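Local structure of serine-rich secreted cell wall anchored (LPXTG-motif ) protein (Lactobacillus reuteri ATCC 53608, 5NXK) at residues V105-G110 with T130-V135; T80-S85 with K136-D141. The protein is a bacterial surface adhesin whose beta-solenoid region probably takes part in attachment of the gut bacterium to its host. All blocks are in the same frame, centred on the assembly; numbering follows the deposited sequence.

How the contacts relate
Contacts 1 and 2 lie with their centres about 9 Å apart, on the same side of the chain's centre, and both draw on one parallel sheet of the beta-solenoid, in which strands 79-83, 105-109 and 129-134 are successive neighbours. Contact 1 joins two neighbouring strands of this sheet, from successive coils. Contact 2 packs the outlying hairpin strand 137-140 over the sheet face that carries Tyr82, the face also bearing Thr80 and Tyr108. Along the chain, 80-85 comes first, then 105-110, 130-135 and 136-141, the last two consecutive. The chain therefore leaves the sheet just after contact 1 and doubles back over an earlier coil, Tyr82 meeting Tyr108 between the two contacts.

Contact 1 of 2, residues V105-G110 with T130-V135; sequences VTAYGG and TTLNSV
Strands 105-109 and 130-134 run side by side in parallel, their axes 4.7 Å apart at closest approach and only 5° from alignment; backbone hydrogen bonds run from the Thr131 N to Val105 O pair to the Val135 N to Gly109 O pair, with Ala107 N to Thr131 O at 2.9 Å among them. On the face that carries Thr106, Tyr108, Thr131 and Asn133, the main side-chain pair is Tyr108 with Asn133. Both point the same way, each with CG beside its backbone N, which lays the amide almost flat over one face of the ring, their planes 14° apart. Asn133 ND2 sits nearest Tyr108 CE2, at 3.5 Å, offset toward the rim.

That same ND2 donates to Ala107 O at 3.1 Å from above the carbonyl plane, while Asn133 N binds Ala107 O from the opposite face at 2.7 Å; one carbonyl thus takes two bonds from one residue. A water bridges Asn133 ND2 and Tyr108 OH, and Asn133 OD1 hydrogen-bonds Asn180 ND2 on the next strand. Parallel strands from successive coils, with in-register side chains lying above one another, are characteristic of a parallel beta-helix, the solenoid fold of the pectate lyase-like clan.

On the other face, Ala107 CB meets Leu132 CD2 at 3.9 Å, and Leu112 touches both residues. At the end of the strands, Ser134 OG, anti to its own N (chi1 180°), gives a bond of 2.8 Å to Gly110 O, in the carbonyl plane on a lone pair. Ser134 OG is also hydrogen-bonded to Thr184 OG1.

Contact 2 of 2, residues T80-S85 with K136-D141; sequences TLYNTS and KSYEVD
Tyr82 and Tyr138 bring strands 80-83 and 137-140 together through their rings, although the strand axes stay 8.7 Å apart and cross at -127°. The aromatic contact is oblique: the ring centroids are 5.0 Å apart and the planes are inclined at 40°. Tyr82 CD2 lies over one face of the Tyr138 ring, toward its rim, and comes within 3.4 Å of Tyr138 CD1. A CH-pi contact joins in, with Tyr82 CB 3.9 Å from the centroid of the Tyr138 ring and over its face. Tyr138 reaches this place with CG between its backbone N and carbonyl carbon (chi1 55°), its ring directed at the sheet.

Val140 extends the apolar packing. Its CB covers part of one face of the Tyr82 ring, 4.0 Å from Tyr82 CZ, and the Tyr82 ring also meets that of Tyr108 of the neighbouring strand.

Polar groups play a smaller part. Asn83 O meets the Tyr138 ring at its edge, 3.4 Å from Tyr138 CE2, and this buried carbonyl has no partner in the model. Beside it, the methyl CG2 of Thr84 makes a van der Waals contact with Tyr138 OH at 3.3 Å, the two side chains crossing at about a right angle. The Tyr138 hydroxyl hydrogen-bonds Asn53 OD1 on strand 51-54, a coil earlier in the solenoid.

The hairpin formed by strands 137-140 and 143-146 is thus held to the flank of the solenoid here by aromatic and apolar surfaces, with the buried phenol tied to a neighbouring strand, consistent with docking by van der Waals and aromatic packing, rather than by extension of the sheet.

Contact 1 of 2, residues V105-G110 with T130-V135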
loop_
_atom_site.group_PDB
_atom_site.type_symbol
_atom_site.label_atom_id
_atom_site.label_comp_id
_atom_site.label_asym_id
_atom_site.label_seq_id
_atom_site.Cartn_x
_atom_site.Cartn_y
_atom_site.Cartn_z
ATOM N N VAL A 105 -2.302 -4.980 -11.729
ATOM C CA VAL A 105 -2.271 -3.539 -11.856
ATOM C C VAL A 105 -0.833 -3.051 -11.989
ATOM O O VAL A 105 0.080 -3.616 -11.386
ATOM C CB VAL A 105 -2.952 -2.879 -10.641
ATOM C CG1 VAL A 105 -2.505 -1.431 -10.459
ATOM C CG2 VAL A 105 -4.474 -2.986 -10.764
ATOM N N THR A 106 -0.637 -2.022 -12.807
ATOM C CA THR A 106 0.609 -1.284 -12.837
ATOM C C THR A 106 0.311 0.128 -12.349
ATOM O O THR A 106 -0.624 0.740 -12.831
ATOM C CB THR A 106 1.213 -1.273 -14.267
ATOM O OG1 THR A 106 1.421 -2.624 -14.693
ATOM C CG2 THR A 106 2.539 -0.536 -14.304
ATOM N N ALA A 107 1.082 0.656 -11.401
ATOM C CA ALA A 107 0.747 1.967 -10.852
ATOM C C ALA A 107 1.935 2.908 -10.791
ATOM O O ALA A 107 3.072 2.488 -10.531
ATOM C CB ALA A 107 0.136 1.820 -9.442
ATOM N N TYR A 108 1.651 4.190 -10.984
ATOM C CA TYR A 108 2.664 5.223 -10.871
ATOM C C TYR A 108 2.135 6.342 -9.995
ATOM O O TYR A 108 1.014 6.799 -10.188
ATOM C CB TYR A 108 3.049 5.765 -12.259
ATOM C CG TYR A 108 3.613 4.705 -13.185
ATOM C CD1 TYR A 108 2.771 3.900 -13.948
ATOM C CD2 TYR A 108 4.988 4.508 -13.290
ATOM C CE1 TYR A 108 3.275 2.932 -14.782
ATOM C CE2 TYR A 108 5.505 3.532 -14.121
ATOM C CZ TYR A 108 4.640 2.746 -14.864
ATOM O OH TYR A 108 5.144 1.773 -15.694
ATOM N N GLY A 109 2.948 6.806 -9.052
ATOM C CA GLY A 109 2.542 7.899 -8.186
ATOM C C GLY A 109 3.666 8.208 -7.230
ATOM O O GLY A 109 4.690 7.530 -7.253
ATOM N N GLY A 110 3.500 9.236 -6.410
ATOM C CA GLY A 110 4.453 9.497 -5.340
ATOM C C GLY A 110 4.041 8.617 -4.182
ATOM O O GLY A 110 4.718 7.641 -3.833
ATOM N N THR A 130 1.491 -7.641 -10.155
ATOM C CA THR A 130 1.226 -6.240 -9.869
ATOM C C THR A 130 2.531 -5.502 -9.589
ATOM O O THR A 130 3.387 -5.961 -8.811
ATOM C CB THR A 130 0.235 -6.095 -8.672
ATOM O OG1 THR A 130 -1.063 -6.547 -9.071
ATOM C CG2 THR A 130 0.129 -4.645 -8.197
ATOM N N THR A 131 2.684 -4.365 -10.252
ATOM C CA THR A 131 3.879 -3.558 -10.144
ATOM C C THR A 131 3.505 -2.147 -9.745
ATOM O O THR A 131 2.701 -1.484 -10.408
ATOM C CB THR A 131 4.665 -3.534 -11.470
ATOM O OG1 THR A 131 4.985 -4.879 -11.843
ATOM C CG2 THR A 131 5.963 -2.743 -11.317
ATOM N N LEU A 132 4.095 -1.701 -8.649
ATOM C CA LEU A 132 3.824 -0.387 -8.098
ATOM C C LEU A 132 5.069 0.488 -8.213
ATOM O O LEU A 132 6.158 0.062 -7.816
ATOM C CB LEU A 132 3.386 -0.525 -6.638
ATOM C CG LEU A 132 2.256 -1.541 -6.390
ATOM C CD1 LEU A 132 1.977 -1.635 -4.910
ATOM C CD2 LEU A 132 0.979 -1.138 -7.126
ATOM N N ASN A 133 4.922 1.699 -8.745
ATOM C CA ASN A 133 6.078 2.559 -8.954
ATOM C C ASN A 133 5.940 3.891 -8.228
ATOM O O ASN A 133 5.059 4.684 -8.535
ATOM C CB ASN A 133 6.293 2.797 -10.452
ATOM C CG ASN A 133 6.518 1.502 -11.216
ATOM O OD1 ASN A 133 7.630 0.964 -11.251
ATOM N ND2 ASN A 133 5.446 0.971 -11.799
ATOM N N SER A 134 6.778 4.116 -7.230
ATOM C CA SER A 134 6.817 5.411 -6.568
ATOM C C SER A 134 7.845 6.282 -7.292
ATOM O O SER A 134 9.042 6.036 -7.215
ATOM C CB SER A 134 7.149 5.264 -5.084
ATOM O OG SER A 134 7.189 6.528 -4.445
ATOM N N VAL A 135 7.353 7.296 -7.997
ATOM C CA VAL A 135 8.158 8.133 -8.882
ATOM C C VAL A 135 7.926 9.620 -8.608
ATOM O O VAL A 135 6.898 10.005 -8.044
ATOM C CB VAL A 135 7.835 7.858 -10.359
ATOM C CG1 VAL A 135 8.207 6.437 -10.727
ATOM C CG2 VAL A 135 6.362 8.118 -10.631
HETATM O O HOH W 1 5.951 -0.462 -14.186
#

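Contact 2 of 2, residues T80-S85 with K136-D141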
loop_
_atom_site.group_PDB
_atom_site.type_symbol
_atom_site.label_atom_id
_atom_site.label_comp_id
_atom_site.label_asym_id
_atom_site.label_seq_id
_atom_site.Cartn_x
_atom_site.Cartn_y
_atom_site.Cartn_z
ATOM N N THR A 80 -3.676 0.411 -15.575
ATOM C CA THR A 80 -2.559 1.229 -15.157
ATOM C C THR A 80 -3.109 2.427 -14.414
ATOM O O THR A 80 -4.032 3.087 -14.894
ATOM C CB THR A 80 -1.717 1.666 -16.353
ATOM O OG1 THR A 80 -1.266 0.498 -17.043
ATOM C CG2 THR A 80 -0.516 2.489 -15.898
ATOM N N LEU A 81 -2.574 2.707 -13.233
ATOM C CA LEU A 81 -3.118 3.805 -12.452
ATOM C C LEU A 81 -2.061 4.874 -12.204
ATOM O O LEU A 81 -0.963 4.563 -11.739
ATOM C CB LEU A 81 -3.657 3.283 -11.114
ATOM C CG LEU A 81 -4.602 2.078 -11.184
ATOM C CD1 LEU A 81 -4.927 1.592 -9.770
ATOM C CD2 LEU A 81 -5.883 2.407 -11.946
ATOM N N TYR A 82 -2.396 6.126 -12.499
ATOM C CA TYR A 82 -1.478 7.240 -12.261
ATOM C C TYR A 82 -2.093 8.208 -11.270
ATOM O O TYR A 82 -3.300 8.437 -11.305
ATOM C CB TYR A 82 -1.163 8.017 -13.551
ATOM C CG TYR A 82 -0.598 7.214 -14.697
ATOM C CD1 TYR A 82 -1.436 6.551 -15.593
ATOM C CD2 TYR A 82 0.779 7.151 -14.909
ATOM C CE1 TYR A 82 -0.913 5.828 -16.658
ATOM C CE2 TYR A 82 1.309 6.432 -15.969
ATOM C CZ TYR A 82 0.463 5.773 -16.841
ATOM O OH TYR A 82 0.997 5.063 -17.895
ATOM N N ASN A 83 -1.278 8.798 -10.400
ATOM C CA ASN A 83 -1.799 9.854 -9.545
ATOM C C ASN A 83 -0.715 10.828 -9.121
ATOM O O ASN A 83 0.438 10.438 -8.925
ATOM C CB ASN A 83 -2.471 9.256 -8.297
ATOM C CG ASN A 83 -1.465 8.660 -7.340
ATOM O OD1 ASN A 83 -0.986 7.537 -7.550
ATOM N ND2 ASN A 83 -1.117 9.413 -6.289
ATOM N N THR A 84 -1.098 12.085 -8.938
ATOM C CA THR A 84 -0.163 13.099 -8.461
ATOM C C THR A 84 -0.398 13.405 -6.991
ATOM O O THR A 84 0.477 13.950 -6.311
ATOM C CB THR A 84 -0.298 14.407 -9.255
ATOM O OG1 THR A 84 -1.632 14.899 -9.103
ATOM C CG2 THR A 84 -0.026 14.162 -10.732
ATOM N N SER A 85 -1.582 13.045 -6.507
ATOM C CA SER A 85 -1.980 13.371 -5.144
ATOM C C SER A 85 -1.119 12.688 -4.102
ATOM O O SER A 85 -0.818 11.498 -4.208
ATOM C CB SER A 85 -3.436 12.986 -4.905
ATOM O OG SER A 85 -3.806 13.289 -3.570
ATOM N N LYS A 136 8.885 10.452 -9.010
ATOM C CA LYS A 136 8.795 11.892 -8.779
ATOM C C LYS A 136 7.972 12.554 -9.869
ATOM O O LYS A 136 7.445 13.657 -9.705
ATOM C CB LYS A 136 10.190 12.520 -8.728
ATOM C CG LYS A 136 10.983 12.175 -7.487
ATOM C CD LYS A 136 12.256 12.999 -7.413
ATOM C CE LYS A 136 12.878 12.917 -6.029
ATOM N NZ LYS A 136 13.602 11.633 -5.847
ATOM N N SER A 137 7.852 11.853 -10.984
ATOM C CA SER A 137 7.018 12.309 -12.071
ATOM C C SER A 137 6.728 11.156 -13.012
ATOM O O SER A 137 7.377 10.118 -12.953
ATOM C CB SER A 137 7.696 13.464 -12.823
ATOM O OG SER A 137 8.857 13.018 -13.500
ATOM N N TYR A 138 5.732 11.332 -13.866
ATOM C CA TYR A 138 5.446 10.336 -14.890
ATOM C C TYR A 138 4.967 11.013 -16.155
ATOM O O TYR A 138 4.627 12.185 -16.145
ATOM C CB TYR A 138 4.396 9.336 -14.415
ATOM C CG TYR A 138 3.089 9.944 -13.945
ATOM C CD1 TYR A 138 2.089 10.302 -14.853
ATOM C CD2 TYR A 138 2.838 10.121 -12.591
ATOM C CE1 TYR A 138 0.890 10.844 -14.423
ATOM C CE2 TYR A 138 1.638 10.659 -12.145
ATOM C CZ TYR A 138 0.668 11.014 -13.061
ATOM O OH TYR A 138 -0.521 11.547 -12.618
ATOM N N GLU A 139 4.959 10.282 -17.256
ATOM C CA GLU A 139 4.483 10.858 -18.503
ATOM C C GLU A 139 3.503 9.899 -19.154
ATOM O O GLU A 139 3.762 8.702 -19.251
ATOM C CB GLU A 139 5.647 11.206 -19.441
ATOM C CG GLU A 139 5.353 11.005 -20.922
ATOM C CD GLU A 139 6.324 11.756 -21.818
ATOM O OE1 GLU A 139 7.168 12.507 -21.281
ATOM O OE2 GLU A 139 6.240 11.604 -23.057
ATOM N N VAL A 140 2.343 10.408 -19.530
ATOM C CA VAL A 140 1.393 9.568 -20.247
ATOM C C VAL A 140 0.768 10.377 -21.383
ATOM O O VAL A 140 0.408 11.546 -21.190
ATOM C CB VAL A 140 0.320 8.980 -19.295
ATOM C CG1 VAL A 140 -0.454 10.081 -18.583
ATOM C CG2 VAL A 140 -0.601 8.026 -20.049
ATOM N N ASP A 141 0.706 9.765 -22.569
ATOM C CA ASP A 141 0.263 10.430 -23.800
ATOM C C ASP A 141 0.803 11.850 -23.916
ATOM O O ASP A 141 0.052 12.816 -24.042
ATOM C CB ASP A 141 -1.267 10.406 -23.927
ATOM C CG ASP A 141 -1.820 8.991 -24.128
ATOM O OD1 ASP A 141 -1.037 8.094 -24.512
ATOM O OD2 ASP A 141 -3.039 8.775 -23.932
#